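Local coordinates for Pdx2 protein (Plasmodium falciparum, PDB 2ABW), which hydrolyses glutamine to glutamate and ammonia, which is channelled to the Pdx1 active site for the biosynthesis of pyridoxal 5'-phosphate (vitamin B6), at residues 2-7 with 28-33; 8-13 with 32-37; 82-87 with 207-212. One frame throughout, in Å; residues are numbered along the deposited sequence. Where two conformers were deposited one is given.

Interaction 1 (2-7 with 28-33); sequences SEITIG and PSLNII
Glu3 and Asn31 meet through their polar ends, carboxylate and amide planes 41° apart. The Asn31 ND2 hydrogen bond to Glu3 OE1 (3.0 Å, 163° at the hydrogen) lies in the amide plane of Asn31 yet reaches the carboxylate from above. The turn of the Glu3 chain about CB-CG (chi2 -90°) brings OE1 back to the partner strand, while OE2 accepts from a water that also donates to Pro28 O. Beside this pair, the CG2 methyl of Thr5 lies 3.9 Å from Ile33 CG1, the two side chains at about a right angle. On the opposite face of the sheet Leu30 CD1 touches both Ile4 CG2 (3.8 Å) and Ile6 CD1 (3.9 Å), and Ile32 CD1 rests against Ile6 CB. Strands 4-9 and 30-35 are the parallel strands of a beta-alpha-beta unit whose helix 16-23 packs on Ile6 and Ile32; Tyr210 of helix 204-219 packs on Ile4 and Leu30. Beta-branched isoleucine and threonine suit these extended backbones. The rungs alternate in parallel fashion: Ile4 N to Ser29 O and Asn31 N to Ile4 O, both 2.9 Å, then Ile6 N to Asn31 O and Ile33 N to Ile6 O.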
# COMPACT_ATOMS: atom_id res chain seq x y z
N SER A 2 -9.99 22.63 -2.24
CA SER A 2 -10.91 21.48 -2.12
C SER A 2 -10.43 20.71 -0.86
O SER A 2 -9.31 20.96 -0.36
CB SER A 2 -10.84 20.63 -3.41
OG SER A 2 -11.44 19.38 -3.20
N GLU A 3 -11.27 19.86 -0.28
CA GLU A 3 -10.84 19.12 0.91
C GLU A 3 -10.58 17.69 0.43
O GLU A 3 -11.53 17.05 -0.05
CB GLU A 3 -11.93 19.04 1.93
CG GLU A 3 -12.32 20.40 2.52
CD GLU A 3 -11.48 20.65 3.72
OE1 GLU A 3 -11.56 19.76 4.61
OE2 GLU A 3 -10.79 21.69 3.76
N ILE A 4 -9.40 17.15 0.67
CA ILE A 4 -9.08 15.76 0.35
C ILE A 4 -8.88 15.03 1.67
O ILE A 4 -8.19 15.53 2.58
CB ILE A 4 -7.72 15.72 -0.39
CG1 ILE A 4 -7.89 16.30 -1.80
CG2 ILE A 4 -7.12 14.30 -0.35
CD1 ILE A 4 -8.78 15.49 -2.63
N THR A 5 -9.56 13.86 1.83
CA THR A 5 -9.43 13.02 3.01
C THR A 5 -8.78 11.69 2.63
O THR A 5 -9.29 10.98 1.75
CB THR A 5 -10.78 12.74 3.66
OG1 THR A 5 -11.35 14.02 4.03
CG2 THR A 5 -10.60 11.83 4.91
N ILE A 6 -7.65 11.41 3.24
CA ILE A 6 -7.00 10.14 3.10
C ILE A 6 -7.12 9.40 4.41
O ILE A 6 -6.84 9.95 5.48
CB ILE A 6 -5.51 10.24 2.64
CG1 ILE A 6 -5.54 10.82 1.24
CG2 ILE A 6 -4.86 8.87 2.76
CD1 ILE A 6 -4.15 11.13 0.66
N GLY A 7 -7.55 8.16 4.34
CA GLY A 7 -7.67 7.34 5.54
C GLY A 7 -6.51 6.40 5.67
O GLY A 7 -5.85 6.01 4.64
N PRO A 28 -2.23 22.18 2.73
CA PRO A 28 -3.42 22.69 3.37
C PRO A 28 -4.69 21.89 3.24
O PRO A 28 -5.38 21.77 4.24
CB PRO A 28 -3.58 24.11 2.79
CG PRO A 28 -2.21 24.51 2.57
CD PRO A 28 -1.55 23.28 2.01
N SER A 29 -4.96 21.38 2.03
CA SER A 29 -6.23 20.77 1.63
C SER A 29 -6.38 19.34 2.21
O SER A 29 -7.47 18.76 2.09
CB SER A 29 -6.23 20.69 0.07
OG SER A 29 -6.42 21.93 -0.52
N LEU A 30 -5.32 18.79 2.84
CA LEU A 30 -5.29 17.39 3.26
C LEU A 30 -5.65 17.17 4.74
O LEU A 30 -5.00 17.68 5.67
CB LEU A 30 -3.89 16.82 3.01
CG LEU A 30 -3.67 15.37 3.40
CD1 LEU A 30 -4.69 14.49 2.61
CD2 LEU A 30 -2.26 14.91 3.01
N ASN A 31 -6.65 16.26 4.93
CA ASN A 31 -7.05 15.74 6.21
C ASN A 31 -6.73 14.25 6.26
O ASN A 31 -7.00 13.58 5.25
CB ASN A 31 -8.58 15.74 6.19
CG ASN A 31 -9.16 17.13 5.97
OD1 ASN A 31 -8.72 18.13 6.58
ND2 ASN A 31 -10.08 17.21 5.01
N ILE A 32 -6.26 13.75 7.40
CA ILE A 32 -6.03 12.30 7.55
C ILE A 32 -6.90 11.77 8.62
O ILE A 32 -7.08 12.38 9.66
CB ILE A 32 -4.56 11.99 7.90
CG1 ILE A 32 -3.58 12.63 6.90
CG2 ILE A 32 -4.34 10.52 8.01
CD1 ILE A 32 -3.59 12.03 5.50
N ILE A 33 -7.52 10.60 8.35
CA ILE A 33 -8.33 9.96 9.39
C ILE A 33 -7.96 8.55 9.60
O ILE A 33 -7.45 7.93 8.71
CB ILE A 33 -9.86 10.06 9.06
CG1 ILE A 33 -10.27 9.26 7.86
CG2 ILE A 33 -10.28 11.52 8.86
CD1 ILE A 33 -11.78 9.12 7.70
O HOH W 1 -8.14 21.31 5.10

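Interaction 2 (8-13 with 32-37); sequences VLSLQG and IIQVRN
Val8 O receives the backbone N-H of Val35 at 2.9 Å, and Gln34 CA adds a longer C-H contact to the same oxygen. Val8 and Leu9 pair in parallel with Gln34 and Val35, at the C-terminal ends of the two strands of a beta-alpha-beta unit connected by helix 16-23. Val8 N bonds to Ile33 O (2.9 Å), and Ser10 N to Val35 O continues the ladder just past the end of strand 4-9. Each face of this short ladder has its own packing. On one, Val8 CG2 lies 4.1 Å from Ile32 CG2, and Ile19 of helix 16-23 packs on both residues. On the other, the Leu9 and Val35 side chains meet at about a right angle, CD1 to CG1; Val57 of helix 54-60 packs on Leu9, and Leu47 of the neighbouring strand 46-49 touches Val35. Branched aliphatic residues suit such a layer between sheet and helices.

Beyond the strand the chain makes a type I turn from Ser10 to Gly13, and Gln12 NE2 reaches back to Leu9 O (2.9 Å). The guanidinium of Arg36 turns away to a salt bridge with Asp40, while its CB meets Leu11 CD2 at 3.7 Å. With chi1 at 69°, Ser10 OG sits between its own N and carbonyl carbon and donates to Gln34 OE1 at 3.1 Å, tilted 22° from the amide carbonyl plane.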
# COMPACT_ATOMS: atom_id res chain seq x y z
N VAL A 8 -6.20 6.04 6.91
CA VAL A 8 -5.18 5.01 7.22
C VAL A 8 -5.84 3.92 8.02
O VAL A 8 -6.38 4.16 9.08
CB VAL A 8 -3.96 5.56 7.95
CG1 VAL A 8 -2.92 4.43 8.26
CG2 VAL A 8 -3.26 6.63 7.08
N LEU A 9 -5.86 2.70 7.50
CA LEU A 9 -6.48 1.55 8.22
C LEU A 9 -5.74 1.43 9.55
O LEU A 9 -4.51 1.49 9.59
CB LEU A 9 -6.37 0.30 7.34
CG LEU A 9 -7.23 -0.83 7.95
CD1 LEU A 9 -8.73 -0.63 7.73
CD2 LEU A 9 -6.82 -2.18 7.32
N SER A 10 -6.47 1.34 10.66
CA SER A 10 -5.81 1.46 11.98
C SER A 10 -6.06 0.35 12.97
O SER A 10 -5.52 0.37 14.11
CB SER A 10 -6.20 2.78 12.59
OG SER A 10 -7.57 2.80 12.94
N LEU A 11 -6.86 -0.60 12.54
CA LEU A 11 -7.29 -1.69 13.40
C LEU A 11 -6.13 -2.52 13.96
O LEU A 11 -6.24 -3.01 15.09
CB LEU A 11 -8.27 -2.56 12.62
CG LEU A 11 -9.58 -1.84 12.26
CD1 LEU A 11 -10.38 -2.56 11.26
CD2 LEU A 11 -10.38 -1.47 13.48
N GLN A 12 -5.07 -2.69 13.18
CA GLN A 12 -3.96 -3.52 13.51
C GLN A 12 -2.95 -2.78 14.40
O GLN A 12 -1.96 -3.38 14.88
CB GLN A 12 -3.29 -3.96 12.23
CG GLN A 12 -2.57 -2.85 11.45
CD GLN A 12 -3.41 -1.70 10.82
OE1 GLN A 12 -4.59 -1.83 10.44
NE2 GLN A 12 -2.72 -0.58 10.61
N GLY A 13 -3.15 -1.49 14.63
CA GLY A 13 -2.18 -0.74 15.45
C GLY A 13 -0.93 -0.31 14.68
O GLY A 13 -0.79 -0.53 13.47
N ILE A 32 -6.26 13.75 7.40
CA ILE A 32 -6.03 12.30 7.55
C ILE A 32 -6.90 11.77 8.62
O ILE A 32 -7.08 12.38 9.66
CB ILE A 32 -4.56 11.99 7.90
CG1 ILE A 32 -3.58 12.63 6.90
CG2 ILE A 32 -4.34 10.52 8.01
CD1 ILE A 32 -3.59 12.03 5.50
N ILE A 33 -7.52 10.60 8.35
CA ILE A 33 -8.33 9.96 9.39
C ILE A 33 -7.96 8.55 9.60
O ILE A 33 -7.45 7.93 8.71
CB ILE A 33 -9.86 10.06 9.06
CG1 ILE A 33 -10.27 9.26 7.86
CG2 ILE A 33 -10.28 11.52 8.86
CD1 ILE A 33 -11.78 9.12 7.70
N GLN A 34 -8.20 8.03 10.81
CA GLN A 34 -8.09 6.63 11.02
C GLN A 34 -9.28 6.00 10.36
O GLN A 34 -10.41 6.57 10.36
CB GLN A 34 -8.14 6.28 12.51
CG GLN A 34 -6.96 6.66 13.32
CD GLN A 34 -7.15 6.19 14.78
OE1 GLN A 34 -7.68 5.09 15.02
NE2 GLN A 34 -6.72 7.00 15.73
N VAL A 35 -9.11 4.79 9.87
CA VAL A 35 -10.24 3.99 9.35
C VAL A 35 -10.34 2.68 10.14
O VAL A 35 -9.42 1.89 10.19
CB VAL A 35 -10.10 3.69 7.88
CG1 VAL A 35 -11.09 2.66 7.39
CG2 VAL A 35 -10.09 5.05 7.10
N ARG A 36 -11.44 2.53 10.83
CA ARG A 36 -11.67 1.39 11.70
C ARG A 36 -12.94 0.66 11.32
O ARG A 36 -13.22 -0.40 11.85
CB ARG A 36 -11.84 1.96 13.11
CG ARG A 36 -10.72 2.78 13.63
CD ARG A 36 -11.30 3.72 14.70
NE ARG A 36 -12.00 4.86 14.03
CZ ARG A 36 -13.08 5.47 14.49
NH1 ARG A 36 -13.67 5.08 15.61
NH2 ARG A 36 -13.59 6.50 13.83
N ASN A 37 -13.74 1.24 10.41
CA ASN A 37 -15.04 0.68 10.10
C ASN A 37 -15.54 1.25 8.78
O ASN A 37 -14.88 2.12 8.19
CB ASN A 37 -16.00 0.96 11.24
CG ASN A 37 -16.14 2.40 11.54
OD1 ASN A 37 -16.41 3.18 10.69
ND2 ASN A 37 -16.02 2.77 12.82

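Interaction 3 (82-87 with 207-212); sequences PIWGTC and QYFYEK
Pro82, just ahead of strand 83-86, meets the helix first: its CB lies 3.8 Å from Phe209 CE1, while its carbonyl oxygen approaches Phe209 CZ (3.7 Å) at the ring edge. The same pyrrolidine ring reaches the helix backbone, CG lying 3.9 Å from Lys212 O. A compact apolar ring suits this buried place beside the aliphatic stem of Lys212, whose ammonium extends away to a salt bridge with Glu186. Ile83 points its side chain to the far side of the sheet, against Leu47 and Ile49, yet its carbonyl carbon comes within 3.6 Å of Phe209 CE1. Trp84 turns back to the helix. Its CB sits over the centre of the Phe209 ring, 3.7 Å from the centroid and only 11° off the normal, a CH-pi contact. A trans first torsion (chi1 -175°) swings the Phe209 ring off the helix toward the strand, under that methylene. The indole lies obliquely to the phenyl ring, planes at 43°, with CE3 3.8 Å from Phe209 CB; its NE1 is hydrogen-bonded to Thr193 OG1 on strand 190-193. From there Gly85 and Thr86 lead to Cys87, the catalytic nucleophile, at a strand-to-helix turn consistent with a nucleophile elbow. No hydrogen bond joins strand and helix across this contact, so its cohesion probably comes from van der Waals packing, the CH-pi contact and the burial of apolar surface.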
# COMPACT_ATOMS: atom_id res chain seq x y z
N PRO A 82 -8.48 5.36 -5.00
CA PRO A 82 -7.06 5.05 -4.79
C PRO A 82 -6.77 4.33 -3.48
O PRO A 82 -7.27 4.77 -2.42
CB PRO A 82 -6.38 6.43 -4.85
CG PRO A 82 -7.27 7.22 -5.73
CD PRO A 82 -8.69 6.77 -5.34
N ILE A 83 -5.87 3.35 -3.55
CA ILE A 83 -5.45 2.59 -2.38
C ILE A 83 -3.98 2.33 -2.45
O ILE A 83 -3.48 2.06 -3.51
CB ILE A 83 -6.30 1.31 -2.23
CG1 ILE A 83 -6.05 0.65 -0.86
CG2 ILE A 83 -6.13 0.41 -3.44
CD1 ILE A 83 -7.09 -0.36 -0.46
N TRP A 84 -3.35 2.45 -1.32
CA TRP A 84 -1.89 2.21 -1.17
C TRP A 84 -1.74 1.13 -0.13
O TRP A 84 -1.99 1.34 1.06
CB TRP A 84 -1.21 3.49 -0.69
CG TRP A 84 0.28 3.37 -0.56
CD1 TRP A 84 1.09 2.32 -1.03
CD2 TRP A 84 1.14 4.32 0.01
NE1 TRP A 84 2.40 2.57 -0.70
CE2 TRP A 84 2.46 3.81 -0.08
CE3 TRP A 84 0.93 5.58 0.60
CZ2 TRP A 84 3.54 4.52 0.38
CZ3 TRP A 84 2.01 6.23 1.11
CH2 TRP A 84 3.30 5.74 0.96
N GLY A 85 -1.29 -0.03 -0.57
CA GLY A 85 -0.92 -1.08 0.36
C GLY A 85 0.56 -1.11 0.56
O GLY A 85 1.30 -1.21 -0.40
N THR A 86 1.01 -0.98 1.82
CA THR A 86 2.39 -0.97 2.12
C THR A 86 2.72 -2.08 3.13
O THR A 86 1.99 -2.34 4.05
CB THR A 86 2.84 0.40 2.52
OG1 THR A 86 4.31 0.46 2.50
CG2 THR A 86 2.32 0.79 3.89
N CYS A 87 3.77 -2.81 2.78
CA CYS A 87 4.16 -4.03 3.49
C CYS A 87 2.99 -5.01 3.60
O CYS A 87 2.62 -5.60 2.59
CB CYS A 87 4.76 -3.68 4.84
SG CYS A 87 5.96 -4.93 5.34
N GLN A 207 3.64 11.87 -0.92
CA GLN A 207 3.32 12.94 -1.86
C GLN A 207 2.74 12.38 -3.14
O GLN A 207 1.74 12.90 -3.66
CB GLN A 207 4.56 13.75 -2.12
CG GLN A 207 4.17 14.95 -3.01
CD GLN A 207 5.36 15.85 -3.37
OE1 GLN A 207 6.52 15.60 -2.95
NE2 GLN A 207 5.08 16.84 -4.13
N TYR A 208 3.34 11.33 -3.66
CA TYR A 208 2.85 10.67 -4.89
C TYR A 208 1.45 10.14 -4.69
O TYR A 208 0.55 10.31 -5.53
CB TYR A 208 3.75 9.52 -5.24
CG TYR A 208 3.41 8.88 -6.53
CD1 TYR A 208 3.68 9.54 -7.74
CD2 TYR A 208 2.88 7.65 -6.60
CE1 TYR A 208 3.38 8.92 -8.95
CE2 TYR A 208 2.64 7.02 -7.79
CZ TYR A 208 2.88 7.66 -8.96
OH TYR A 208 2.63 7.10 -10.24
N PHE A 209 1.24 9.49 -3.56
CA PHE A 209 -0.13 8.92 -3.31
C PHE A 209 -1.12 10.07 -3.12
O PHE A 209 -2.25 9.99 -3.62
CB PHE A 209 -0.16 8.00 -2.10
CG PHE A 209 -1.50 7.32 -1.92
CD1 PHE A 209 -1.94 6.42 -2.92
CD2 PHE A 209 -2.31 7.52 -0.84
CE1 PHE A 209 -3.17 5.85 -2.81
CE2 PHE A 209 -3.54 6.91 -0.74
CZ PHE A 209 -3.95 6.12 -1.72
N TYR A 210 -0.75 11.15 -2.45
CA TYR A 210 -1.66 12.30 -2.32
C TYR A 210 -2.07 12.78 -3.73
O TYR A 210 -3.27 13.03 -3.99
CB TYR A 210 -0.97 13.40 -1.57
CG TYR A 210 -1.77 14.65 -1.61
CD1 TYR A 210 -2.86 14.86 -0.80
CD2 TYR A 210 -1.53 15.64 -2.55
CE1 TYR A 210 -3.62 16.01 -0.89
CE2 TYR A 210 -2.29 16.79 -2.66
CZ TYR A 210 -3.38 16.97 -1.86
OH TYR A 210 -4.22 18.10 -1.89
N GLU A 211 -1.12 12.99 -4.62
CA GLU A 211 -1.42 13.47 -5.96
C GLU A 211 -2.33 12.48 -6.69
O GLU A 211 -3.24 12.93 -7.39
CB GLU A 211 -0.12 13.70 -6.69
CG GLU A 211 0.61 14.92 -6.25
CD GLU A 211 -0.05 16.22 -6.62
OE1 GLU A 211 -0.79 16.26 -7.62
OE2 GLU A 211 0.17 17.25 -5.98
N LYS A 212 -2.16 11.18 -6.42
CA LYS A 212 -3.04 10.16 -7.01
C LYS A 212 -4.47 10.36 -6.59
O LYS A 212 -5.45 10.30 -7.34
CB LYS A 212 -2.58 8.78 -6.62
CG LYS A 212 -3.22 7.66 -7.35
CD LYS A 212 -2.50 6.34 -7.02
CE LYS A 212 -3.22 5.08 -7.63
NZ LYS A 212 -2.90 5.13 -9.08

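In the fold
All three contacts involve the large mixed sheet of this glutaminase. Interactions 1 and 2 are successive parts of one strand pair, 4-9 with 30-35, sharing Ile32 and Ile33, with centres about 14 Å apart; strand 30-35 is the outermost strand on that side. Interaction 3 comes later in the chain, where strand 83-86, two strands in from 4-9 beyond 46-49, meets helix 204-219. Its centre is about 13 Å from interaction 1 and about 15 Å from interaction 2. Tyr210 of that helix touches Ile4, Ile6, Ser29 and Leu30, so one C-terminal helix packs on the sheet from the 30-35 edge as far as strand 83-86, which leads into the nucleophile Cys87.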